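Local coordinates for heptaprenyl diphosphate synthase (HEPPP synthase) subunit 1 family protein (Staphylococcus aureus, PDB 5H9D) that probably serves as the small subunit of a two-component prenyltransferase that makes heptaprenyl diphosphate, the precursor of the menaquinone side chain, at residues 19-27 against 66-77. Residues are numbered along the deposited sequence; the frame is centred on the assembly and turned at random.
Sequences VSEYESINI and LSKHSILIGDLI
Glu-23 leans from the loop 19-27 onto the residues that lead into helix 70-88. Its CB points toward them, and CG sits anti to the backbone N (chi1 -153°). Glu-23 CG then rests 3.6 Å from Leu-66 CD2. CD packs on the same methyl. The chain bends at chi2 (107°), which carries the carboxylate over to the turn 67-70. There Glu-23 OE1 accepts a hydrogen bond from Ser-67 N at 3.2 Å. The N-H to oxygen angle is 141°, and the donor lies nearly on the C-O axis. Ser-70 OG also lies 3.2 Å from Glu-23 OE1. Ser-70 OG gives its own hydrogen bond to Ser-67 O at 2.6 Å, from above the carbonyl plane, and receives one from Ser-67 OG. The type I turn is thus tied from within as well as by Glu-23.

Beside this polar end, His-69 NE2 makes a weak hydrogen bond to Glu-21 O (3.4 Å). Further along helix 70-88, Tyr-22 CB meets Ile-73 CD1 at 3.9 Å. Ile-25 CD1 meets Ile-77 CD1 tip to tip at 3.8 Å. The Ile-25 side chain crosses that of Ile-73 at about a right angle, its CD1 near Ile-73 CG2. Ile-25 also touches Thr-53 of helix 43-65. The His-69 ring meets Phe-148 of the farnesyl pyrophosphate synthetase chain. The loop 19-27 therefore packs against an antiparallel alpha-helical hairpin, helices 43-65 and 70-88 joined by a tight turn, in this all-alpha subunit.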
loop_
_atom_site.group_PDB
_atom_site.type_symbol
_atom_site.label_atom_id
_atom_site.label_comp_id
_atom_site.label_asym_id
_atom_site.label_seq_id
_atom_site.Cartn_x
_atom_site.Cartn_y
_atom_site.Cartn_z
ATOM N N VAL C 19 13.740 11.791 -3.007
ATOM C CA VAL C 19 14.209 10.926 -1.925
ATOM C C VAL C 19 15.686 11.103 -1.564
ATOM O O VAL C 19 16.575 10.929 -2.402
ATOM C CB VAL C 19 13.967 9.441 -2.256
ATOM C CG1 VAL C 19 14.413 8.578 -1.085
ATOM C CG2 VAL C 19 12.493 9.207 -2.575
ATOM N N SER C 20 15.936 11.436 -0.301
ATOM C CA SER C 20 17.293 11.647 0.198
ATOM C C SER C 20 18.233 10.480 -0.126
ATOM O O SER C 20 18.812 10.453 -1.216
ATOM C CB SER C 20 17.266 11.909 1.711
ATOM O OG SER C 20 16.634 10.857 2.428
ATOM N N GLU C 21 18.379 9.518 0.787
ATOM C CA GLU C 21 19.283 8.390 0.531
ATOM C C GLU C 21 18.668 6.987 0.578
ATOM O O GLU C 21 18.276 6.511 1.647
ATOM C CB GLU C 21 20.466 8.422 1.507
ATOM C CG GLU C 21 21.016 9.807 1.811
ATOM C CD GLU C 21 20.749 10.215 3.255
ATOM O OE1 GLU C 21 21.295 9.547 4.177
ATOM O OE2 GLU C 21 19.987 11.194 3.461
ATOM N N TYR C 22 18.622 6.313 -0.572
ATOM C CA TYR C 22 18.077 4.959 -0.638
ATOM C C TYR C 22 19.146 3.868 -0.766
ATOM O O TYR C 22 20.095 3.994 -1.546
ATOM C CB TYR C 22 17.062 4.855 -1.776
ATOM C CG TYR C 22 17.527 5.315 -3.137
ATOM C CD1 TYR C 22 18.310 4.497 -3.948
ATOM C CD2 TYR C 22 17.101 6.538 -3.652
ATOM C CE1 TYR C 22 18.644 4.885 -5.248
ATOM C CE2 TYR C 22 17.430 6.937 -4.945
ATOM C CZ TYR C 22 18.196 6.104 -5.739
ATOM O OH TYR C 22 18.477 6.484 -7.032
ATOM N N GLU C 23 18.970 2.789 -0.005
ATOM C CA GLU C 23 19.918 1.670 0.046
ATOM C C GLU C 23 20.614 1.139 -1.227
ATOM O O GLU C 23 21.714 1.608 -1.548
ATOM C CB GLU C 23 19.293 0.493 0.810
ATOM C CG GLU C 23 20.318 -0.427 1.493
ATOM C CD GLU C 23 20.357 -0.261 3.012
ATOM O OE1 GLU C 23 19.339 -0.574 3.663
ATOM O OE2 GLU C 23 21.397 0.176 3.555
ATOM N N SER C 24 20.011 0.188 -1.952
ATOM C CA SER C 24 20.693 -0.394 -3.127
ATOM C C SER C 24 19.895 -0.679 -4.405
ATOM O O SER C 24 19.925 0.096 -5.357
ATOM C CB SER C 24 21.377 -1.708 -2.725
ATOM O OG SER C 24 21.898 -1.672 -1.408
ATOM N N ILE C 25 19.245 -1.841 -4.430
ATOM C CA ILE C 25 18.426 -2.320 -5.553
ATOM C C ILE C 25 19.154 -3.087 -6.676
ATOM O O ILE C 25 19.470 -2.491 -7.701
ATOM C CB ILE C 25 17.647 -1.174 -6.257
ATOM C CG1 ILE C 25 16.848 -0.356 -5.251
ATOM C CG2 ILE C 25 16.672 -1.760 -7.257
ATOM C CD1 ILE C 25 16.130 0.806 -5.860
ATOM N N ASN C 26 19.407 -4.392 -6.505
ATOM C CA ASN C 26 20.039 -5.188 -7.568
ATOM C C ASN C 26 18.958 -5.440 -8.618
ATOM O O ASN C 26 17.839 -5.791 -8.279
ATOM C CB ASN C 26 20.515 -6.546 -7.059
ATOM C CG ASN C 26 21.490 -6.438 -5.908
ATOM O OD1 ASN C 26 22.020 -5.361 -5.608
ATOM N ND2 ASN C 26 21.746 -7.568 -5.257
ATOM N N ILE C 27 19.284 -5.276 -9.893
ATOM C CA ILE C 27 18.290 -5.488 -10.935
ATOM C C ILE C 27 18.556 -6.697 -11.815
ATOM O O ILE C 27 18.616 -6.570 -13.023
ATOM C CB ILE C 27 18.166 -4.246 -11.847
ATOM C CG1 ILE C 27 17.781 -3.020 -11.021
ATOM C CG2 ILE C 27 17.097 -4.477 -12.909
ATOM C CD1 ILE C 27 17.614 -1.736 -11.848
ATOM N N LEU C 66 18.996 -4.758 5.536
ATOM C CA LEU C 66 18.752 -3.393 5.113
ATOM C C LEU C 66 17.719 -2.793 6.081
ATOM O O LEU C 66 16.888 -3.513 6.655
ATOM C CB LEU C 66 18.205 -3.381 3.689
ATOM C CG LEU C 66 18.964 -4.265 2.694
ATOM C CD1 LEU C 66 18.274 -4.199 1.332
ATOM C CD2 LEU C 66 20.415 -3.822 2.580
ATOM N N SER C 67 17.775 -1.477 6.278
ATOM C CA SER C 67 16.839 -0.805 7.176
ATOM C C SER C 67 15.408 -1.051 6.747
ATOM O O SER C 67 15.145 -1.512 5.642
ATOM C CB SER C 67 17.094 0.704 7.196
ATOM O OG SER C 67 16.902 1.263 5.908
ATOM N N LYS C 68 14.478 -0.724 7.626
ATOM C CA LYS C 68 13.066 -0.903 7.335
ATOM C C LYS C 68 12.582 0.033 6.225
ATOM O O LYS C 68 11.818 -0.376 5.357
ATOM C CB LYS C 68 12.277 -0.690 8.617
ATOM C CG LYS C 68 12.415 -1.837 9.616
ATOM C CD LYS C 68 13.807 -2.449 9.664
ATOM C CE LYS C 68 13.859 -3.560 10.701
ATOM N NZ LYS C 68 13.504 -3.028 12.055
ATOM N N HIS C 69 13.037 1.283 6.251
ATOM C CA HIS C 69 12.669 2.266 5.247
ATOM C C HIS C 69 12.953 1.707 3.861
ATOM O O HIS C 69 12.465 2.218 2.862
ATOM C CB HIS C 69 13.449 3.570 5.487
ATOM C CG HIS C 69 14.234 4.062 4.298
ATOM N ND1 HIS C 69 13.649 4.694 3.220
ATOM C CD2 HIS C 69 15.558 3.991 4.016
ATOM C CE1 HIS C 69 14.574 4.985 2.326
ATOM N NE2 HIS C 69 15.742 4.567 2.784
ATOM N N SER C 70 13.739 0.650 3.801
ATOM C CA SER C 70 14.034 0.022 2.522
ATOM C C SER C 70 12.773 -0.636 1.914
ATOM O O SER C 70 12.649 -0.770 0.686
ATOM C CB SER C 70 15.124 -1.014 2.731
ATOM O OG SER C 70 16.164 -0.439 3.494
ATOM N N ILE C 71 11.861 -1.045 2.800
ATOM C CA ILE C 71 10.595 -1.665 2.445
ATOM C C ILE C 71 9.765 -0.712 1.566
ATOM O O ILE C 71 9.158 -1.143 0.575
ATOM C CB ILE C 71 9.769 -2.011 3.734
ATOM C CG1 ILE C 71 10.585 -2.913 4.670
ATOM C CG2 ILE C 71 8.446 -2.707 3.371
ATOM C CD1 ILE C 71 9.843 -3.311 5.960
ATOM N N LEU C 72 9.740 0.581 1.918
ATOM C CA LEU C 72 8.973 1.553 1.140
ATOM C C LEU C 72 9.463 1.618 -0.286
ATOM O O LEU C 72 8.681 1.764 -1.222
ATOM C CB LEU C 72 9.035 2.926 1.786
ATOM C CG LEU C 72 8.517 2.840 3.227
ATOM C CD1 LEU C 72 8.819 4.120 3.955
ATOM C CD2 LEU C 72 7.028 2.490 3.261
ATOM N N ILE C 73 10.774 1.505 -0.443
ATOM C CA ILE C 73 11.411 1.520 -1.744
ATOM C C ILE C 73 10.894 0.320 -2.514
ATOM O O ILE C 73 10.418 0.450 -3.639
ATOM C CB ILE C 73 12.923 1.365 -1.605
ATOM C CG1 ILE C 73 13.458 2.391 -0.616
ATOM C CG2 ILE C 73 13.581 1.545 -2.939
ATOM C CD1 ILE C 73 13.402 3.811 -1.119
ATOM N N GLY C 74 10.980 -0.848 -1.890
ATOM C CA GLY C 74 10.536 -2.064 -2.540
ATOM C C GLY C 74 9.098 -1.989 -2.963
ATOM O O GLY C 74 8.721 -2.571 -3.970
ATOM N N ASP C 75 8.293 -1.272 -2.186
ATOM C CA ASP C 75 6.881 -1.117 -2.477
ATOM C C ASP C 75 6.573 -0.053 -3.532
ATOM O O ASP C 75 5.553 -0.118 -4.226
ATOM C CB ASP C 75 6.137 -0.826 -1.187
ATOM C CG ASP C 75 5.943 -2.075 -0.333
ATOM O OD1 ASP C 75 5.374 -3.077 -0.842
ATOM O OD2 ASP C 75 6.352 -2.051 0.845
ATOM N N LEU C 76 7.450 0.934 -3.656
ATOM C CA LEU C 76 7.260 1.963 -4.669
ATOM C C LEU C 76 7.484 1.292 -6.026
ATOM O O LEU C 76 6.728 1.489 -6.972
ATOM C CB LEU C 76 8.290 3.091 -4.492
ATOM C CG LEU C 76 8.315 4.140 -5.611
ATOM C CD1 LEU C 76 7.089 4.955 -5.567
ATOM C CD2 LEU C 76 9.523 4.994 -5.450
ATOM N N ILE C 77 8.549 0.505 -6.099
ATOM C CA ILE C 77 8.909 -0.209 -7.305
ATOM C C ILE C 77 7.760 -1.145 -7.652
ATOM O O ILE C 77 7.444 -1.413 -8.824
ATOM C CB ILE C 77 10.213 -0.988 -7.073
ATOM C CG1 ILE C 77 11.304 0.009 -6.663
ATOM C CG2 ILE C 77 10.626 -1.728 -8.333
ATOM C CD1 ILE C 77 12.663 -0.606 -6.355
#